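Long-range contacts in inosine-uridine preferring nucleoside hydrolase family protein (Bacillus anthracis, PDB 2C40), which belongs to the inosine-uridine preferring nucleoside hydrolase family and binds a calcium ion and alpha-D-ribofuranose in one pocket: residues N7-V12 and T125-D130; V34-C39 and A63-R68. All coordinates share one frame; numbering follows the deposited sequence.

Interaction 1 of 2, residues N7-V12 and T125-D130; sequences NHDGGV and TGPLTD. With CA (calcium ion), chain C.
Asp9 lays its carboxylate against Gly126 CA and CD of the Pro127 ring: its CG lies 3.5 Å from Gly126 CA, and its OD1 lies equally near Pro127 CD. With chi1 at 67°, CG of Asp9 stands between the backbone N and the carbonyl carbon, which turns the carboxylate toward Gly126 and the metal. Its OD2 binds the calcium ion at 2.3 Å; OD1 lies 2.6 Å from water 2, a calcium ligand that may donate to it, and accepts from the backbone N of Asp38. The backbone O of Thr125 reaches the same ion at 2.5 Å, and Asp14 and Asp247 add further ligands. Behind the metal, Asn7 in strand 2-8 is tied to Thr125, just past strand 120-124, by Thr125 N donating to Asn7 O at 3.0 Å (164° at the hydrogen). Thr125 OG1 rests on His8 CB. Water 1 accepts from Gly126 N and donates to Pro127 O, with a weak bond to Asn7 O. Farther on, the side chains of Asn7 and Asp130 cross at about a right angle, Asp130 OD1 being hydrogen-bonded to Ser65 OG. An acidic side chain and a backbone carbonyl thus converge on one calcium ion from two chain ends joined by a backbone bond.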
# COMPACT_ATOMS: atom_id res chain seq x y z
N ASN A 7 -13.91 -11.76 -15.77
CA ASN A 7 -12.48 -11.67 -16.13
C ASN A 7 -11.95 -10.33 -15.61
O ASN A 7 -12.49 -9.28 -15.92
CB ASN A 7 -12.31 -11.82 -17.67
CG ASN A 7 -10.85 -11.91 -18.11
OD1 ASN A 7 -10.27 -13.01 -18.19
ND2 ASN A 7 -10.24 -10.76 -18.40
N HIS A 8 -10.90 -10.35 -14.77
CA HIS A 8 -10.38 -9.10 -14.17
C HIS A 8 -8.89 -9.06 -14.24
O HIS A 8 -8.25 -10.08 -14.43
CB HIS A 8 -10.87 -8.92 -12.71
CG HIS A 8 -10.25 -9.84 -11.69
ND1 HIS A 8 -9.05 -9.58 -11.06
CD2 HIS A 8 -10.74 -10.97 -11.11
CE1 HIS A 8 -8.81 -10.53 -10.18
NE2 HIS A 8 -9.82 -11.39 -10.19
N ASP A 9 -8.31 -7.87 -14.07
CA ASP A 9 -6.83 -7.78 -14.05
C ASP A 9 -6.21 -7.32 -12.74
O ASP A 9 -5.20 -6.69 -12.74
CB ASP A 9 -6.30 -6.97 -15.23
CG ASP A 9 -6.65 -5.52 -15.17
OD1 ASP A 9 -5.99 -4.76 -15.91
OD2 ASP A 9 -7.58 -5.14 -14.41
N GLY A 10 -6.87 -7.65 -11.64
CA GLY A 10 -6.26 -7.67 -10.31
C GLY A 10 -5.75 -6.37 -9.73
O GLY A 10 -4.96 -6.41 -8.82
N GLY A 11 -6.18 -5.22 -10.27
CA GLY A 11 -6.04 -3.93 -9.53
C GLY A 11 -6.89 -4.00 -8.26
O GLY A 11 -7.65 -4.95 -8.03
N VAL A 12 -6.75 -3.00 -7.41
CA VAL A 12 -7.56 -2.90 -6.18
C VAL A 12 -9.05 -2.96 -6.48
O VAL A 12 -9.80 -3.64 -5.76
CB VAL A 12 -7.19 -1.64 -5.39
CG1 VAL A 12 -8.29 -1.26 -4.37
CG2 VAL A 12 -5.90 -1.89 -4.67
N THR A 125 -13.26 -6.41 -16.43
CA THR A 125 -12.76 -5.23 -15.82
C THR A 125 -11.26 -4.97 -16.06
O THR A 125 -10.75 -3.96 -15.59
CB THR A 125 -13.13 -5.14 -14.32
OG1 THR A 125 -12.55 -6.21 -13.55
CG2 THR A 125 -14.62 -5.13 -14.16
N GLY A 126 -10.60 -5.82 -16.83
CA GLY A 126 -9.32 -5.56 -17.44
C GLY A 126 -9.47 -5.53 -18.97
O GLY A 126 -10.57 -5.40 -19.50
N PRO A 127 -8.34 -5.63 -19.71
CA PRO A 127 -8.31 -5.77 -21.17
C PRO A 127 -9.16 -6.92 -21.71
O PRO A 127 -9.52 -7.81 -20.94
CB PRO A 127 -6.84 -6.08 -21.41
CG PRO A 127 -6.12 -5.38 -20.32
CD PRO A 127 -6.99 -5.65 -19.15
N LEU A 128 -9.42 -6.94 -23.02
CA LEU A 128 -10.33 -7.91 -23.61
C LEU A 128 -9.67 -9.14 -24.21
O LEU A 128 -10.35 -9.94 -24.80
CB LEU A 128 -11.18 -7.23 -24.69
CG LEU A 128 -12.32 -6.36 -24.16
CD1 LEU A 128 -12.85 -5.56 -25.35
CD2 LEU A 128 -13.41 -7.21 -23.53
N THR A 129 -8.37 -9.33 -24.02
CA THR A 129 -7.67 -10.33 -24.84
C THR A 129 -8.03 -11.80 -24.56
O THR A 129 -8.07 -12.59 -25.51
CB THR A 129 -6.14 -10.06 -25.04
OG1 THR A 129 -5.32 -11.25 -24.89
CG2 THR A 129 -5.65 -8.91 -24.30
N ASP A 130 -8.42 -12.15 -23.32
CA ASP A 130 -8.92 -13.53 -23.09
C ASP A 130 -10.22 -13.81 -23.88
O ASP A 130 -10.47 -14.95 -24.34
CB ASP A 130 -9.17 -13.84 -21.59
CG ASP A 130 -7.89 -14.00 -20.77
OD1 ASP A 130 -6.84 -14.45 -21.29
OD2 ASP A 130 -7.94 -13.69 -19.55
CA CA C . -9.02 -3.39 -13.86
O HOH W 1 -10.78 -8.26 -18.36
O HOH W 2 -7.49 -2.65 -15.65

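Interaction 2 of 2, residues V34-C39 and A63-R68; sequences VIPADC and AASNSR. With RIB (alpha-D-ribofuranose), chain D.
Val34 and Ala64 pair in parallel at the edge of the central sheet, and two backbone hydrogen bonds fix their register. Val34 N donates to Ala63 O, and Val34 O accepts from Ser65 N, each at 2.9 Å and close to straight. Both bonds grip Val34, whose side chain lies with that of Ala64 on the sheet face covered by Met45 of helix 41-55.

Past this bridge, side-chain packing takes over. In Ile35, CG1 anti to the backbone N (chi1 -169°) and chi2 at 180° carry the extended chain alongside the turn at Ser65-Ser67: Ile35 CG1 lies 3.6 Å from Ser65 OG and Ile35 CD1 lies 3.8 Å from Ser67 CB. The ring of Pro36 adds a second apolar touch, its CD standing 3.9 Å from Ser65 CB.

Polar bonds shape both loops. Ser65 OG accepts from Ser67 N at 2.8 Å, closing an ST turn; outside the two segments, both serine hydroxyls have Asp130 as a partner, and Ser67 OG also bonds Arg133. In the other segment Pro36 is the centre of an inverse gamma turn, closed by a weak bond from Ala37 N to Ile35 O, which turns the chain sharply after the strand.

Ligand contact comes last: beyond the bend, Asp38 directs OD1 to within 3.0 Å of C1 of alpha-D-ribofuranose. The serine hydroxyls thus meet a buried carboxylate while their carbons meet Ile35 and Pro36, consistent with a firmly held base for the loop whose Asp38 reaches the sugar.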
# COMPACT_ATOMS: atom_id res chain seq x y z
N VAL A 34 -8.19 -14.46 -14.21
CA VAL A 34 -7.31 -13.32 -13.96
C VAL A 34 -6.40 -13.15 -15.15
O VAL A 34 -5.76 -14.10 -15.56
CB VAL A 34 -6.46 -13.50 -12.68
CG1 VAL A 34 -5.59 -12.25 -12.38
CG2 VAL A 34 -7.34 -13.86 -11.49
N ILE A 35 -6.32 -11.93 -15.65
CA ILE A 35 -5.35 -11.60 -16.70
C ILE A 35 -4.26 -10.68 -16.11
O ILE A 35 -4.57 -9.72 -15.39
CB ILE A 35 -6.03 -11.01 -18.03
CG1 ILE A 35 -5.00 -10.94 -19.17
CG2 ILE A 35 -6.73 -9.65 -17.76
CD1 ILE A 35 -5.56 -10.41 -20.46
N PRO A 36 -2.98 -10.99 -16.36
CA PRO A 36 -1.88 -10.22 -15.77
C PRO A 36 -1.60 -8.86 -16.46
O PRO A 36 -0.50 -8.61 -16.96
CB PRO A 36 -0.71 -11.23 -15.86
CG PRO A 36 -0.94 -11.94 -17.09
CD PRO A 36 -2.46 -12.15 -17.12
N ALA A 37 -2.59 -7.97 -16.46
CA ALA A 37 -2.48 -6.70 -17.15
C ALA A 37 -2.10 -5.64 -16.10
O ALA A 37 -0.92 -5.32 -15.96
CB ALA A 37 -3.76 -6.36 -17.89
N ASP A 38 -3.06 -5.14 -15.33
CA ASP A 38 -2.74 -4.21 -14.24
C ASP A 38 -2.39 -4.94 -12.94
O ASP A 38 -2.76 -4.52 -11.85
CB ASP A 38 -3.90 -3.27 -14.03
CG ASP A 38 -3.53 -2.06 -13.25
OD1 ASP A 38 -4.49 -1.45 -12.76
OD2 ASP A 38 -2.34 -1.74 -13.10
N CYS A 39 -1.71 -6.06 -13.08
CA CYS A 39 -1.33 -6.89 -11.96
C CYS A 39 -0.25 -7.86 -12.40
O CYS A 39 -0.07 -8.10 -13.57
CB CYS A 39 -2.52 -7.68 -11.39
SG CYS A 39 -3.10 -9.14 -12.32
N ALA A 63 -9.26 -19.24 -12.95
CA ALA A 63 -8.35 -19.58 -14.01
C ALA A 63 -7.33 -18.48 -14.25
O ALA A 63 -7.64 -17.29 -14.18
CB ALA A 63 -9.11 -19.86 -15.28
N ALA A 64 -6.12 -18.90 -14.57
CA ALA A 64 -5.05 -18.01 -14.95
C ALA A 64 -4.96 -17.84 -16.46
O ALA A 64 -4.89 -18.84 -17.19
CB ALA A 64 -3.70 -18.60 -14.40
N SER A 65 -4.95 -16.58 -16.91
CA SER A 65 -4.71 -16.27 -18.32
C SER A 65 -3.28 -16.55 -18.74
O SER A 65 -2.38 -16.52 -17.92
CB SER A 65 -5.00 -14.79 -18.59
OG SER A 65 -4.74 -14.48 -19.93
N ASN A 66 -3.07 -16.88 -20.02
CA ASN A 66 -1.70 -16.89 -20.57
C ASN A 66 -1.63 -15.88 -21.70
O ASN A 66 -0.69 -15.88 -22.50
CB ASN A 66 -1.15 -18.31 -20.92
CG ASN A 66 -1.98 -19.06 -21.97
OD1 ASN A 66 -1.68 -20.23 -22.25
ND2 ASN A 66 -2.97 -18.42 -22.56
N SER A 67 -2.60 -14.98 -21.69
CA SER A 67 -2.64 -13.88 -22.65
C SER A 67 -1.52 -12.94 -22.34
O SER A 67 -1.11 -12.77 -21.17
CB SER A 67 -3.97 -13.17 -22.62
OG SER A 67 -5.02 -13.96 -23.20
N ARG A 68 -0.97 -12.36 -23.39
CA ARG A 68 0.06 -11.35 -23.26
C ARG A 68 -0.44 -10.04 -23.85
O ARG A 68 -1.22 -10.04 -24.79
CB ARG A 68 1.29 -11.79 -23.99
CG ARG A 68 1.91 -13.01 -23.40
CD ARG A 68 2.95 -13.53 -24.34
NE ARG A 68 3.59 -14.73 -23.81
CZ ARG A 68 4.75 -15.22 -24.24
NH1 ARG A 68 5.43 -14.61 -25.20
NH2 ARG A 68 5.21 -16.36 -23.73
O5 RIB D . -8.24 2.42 -17.37
C5 RIB D . -8.86 2.10 -16.10
C4 RIB D . -8.39 0.70 -15.69
O4 RIB D . -6.98 0.80 -15.42
C3 RIB D . -9.06 0.02 -14.47
O3 RIB D . -9.88 -1.10 -14.96
C2 RIB D . -7.89 -0.32 -13.45
O2 RIB D . -7.72 -1.65 -12.78
C1 RIB D . -6.60 0.05 -14.24

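Interaction 2 is nested within the chain loop closed by interaction 1, and their centres lie about 7 Å apart. Strand 27-34 is the neighbour of both strand 2-8 and strand 62-64, so the four segments follow adjacent strand ends of one sheet. Asp130 joins the two contacts: its OD1 is hydrogen-bonded to Ser65 OG at 2.5 Å and to Ser67 OG at 2.7 Å. Packing adds a second join, Asp9 O lying 3.2 Å from Cys39 CB. Interaction 1 supplies calcium ligands and interaction 2 supplies Asp38, which meet around the alpha-D-ribofuranose pocket completed by residues such as Asn160, Glu171 and Asn173.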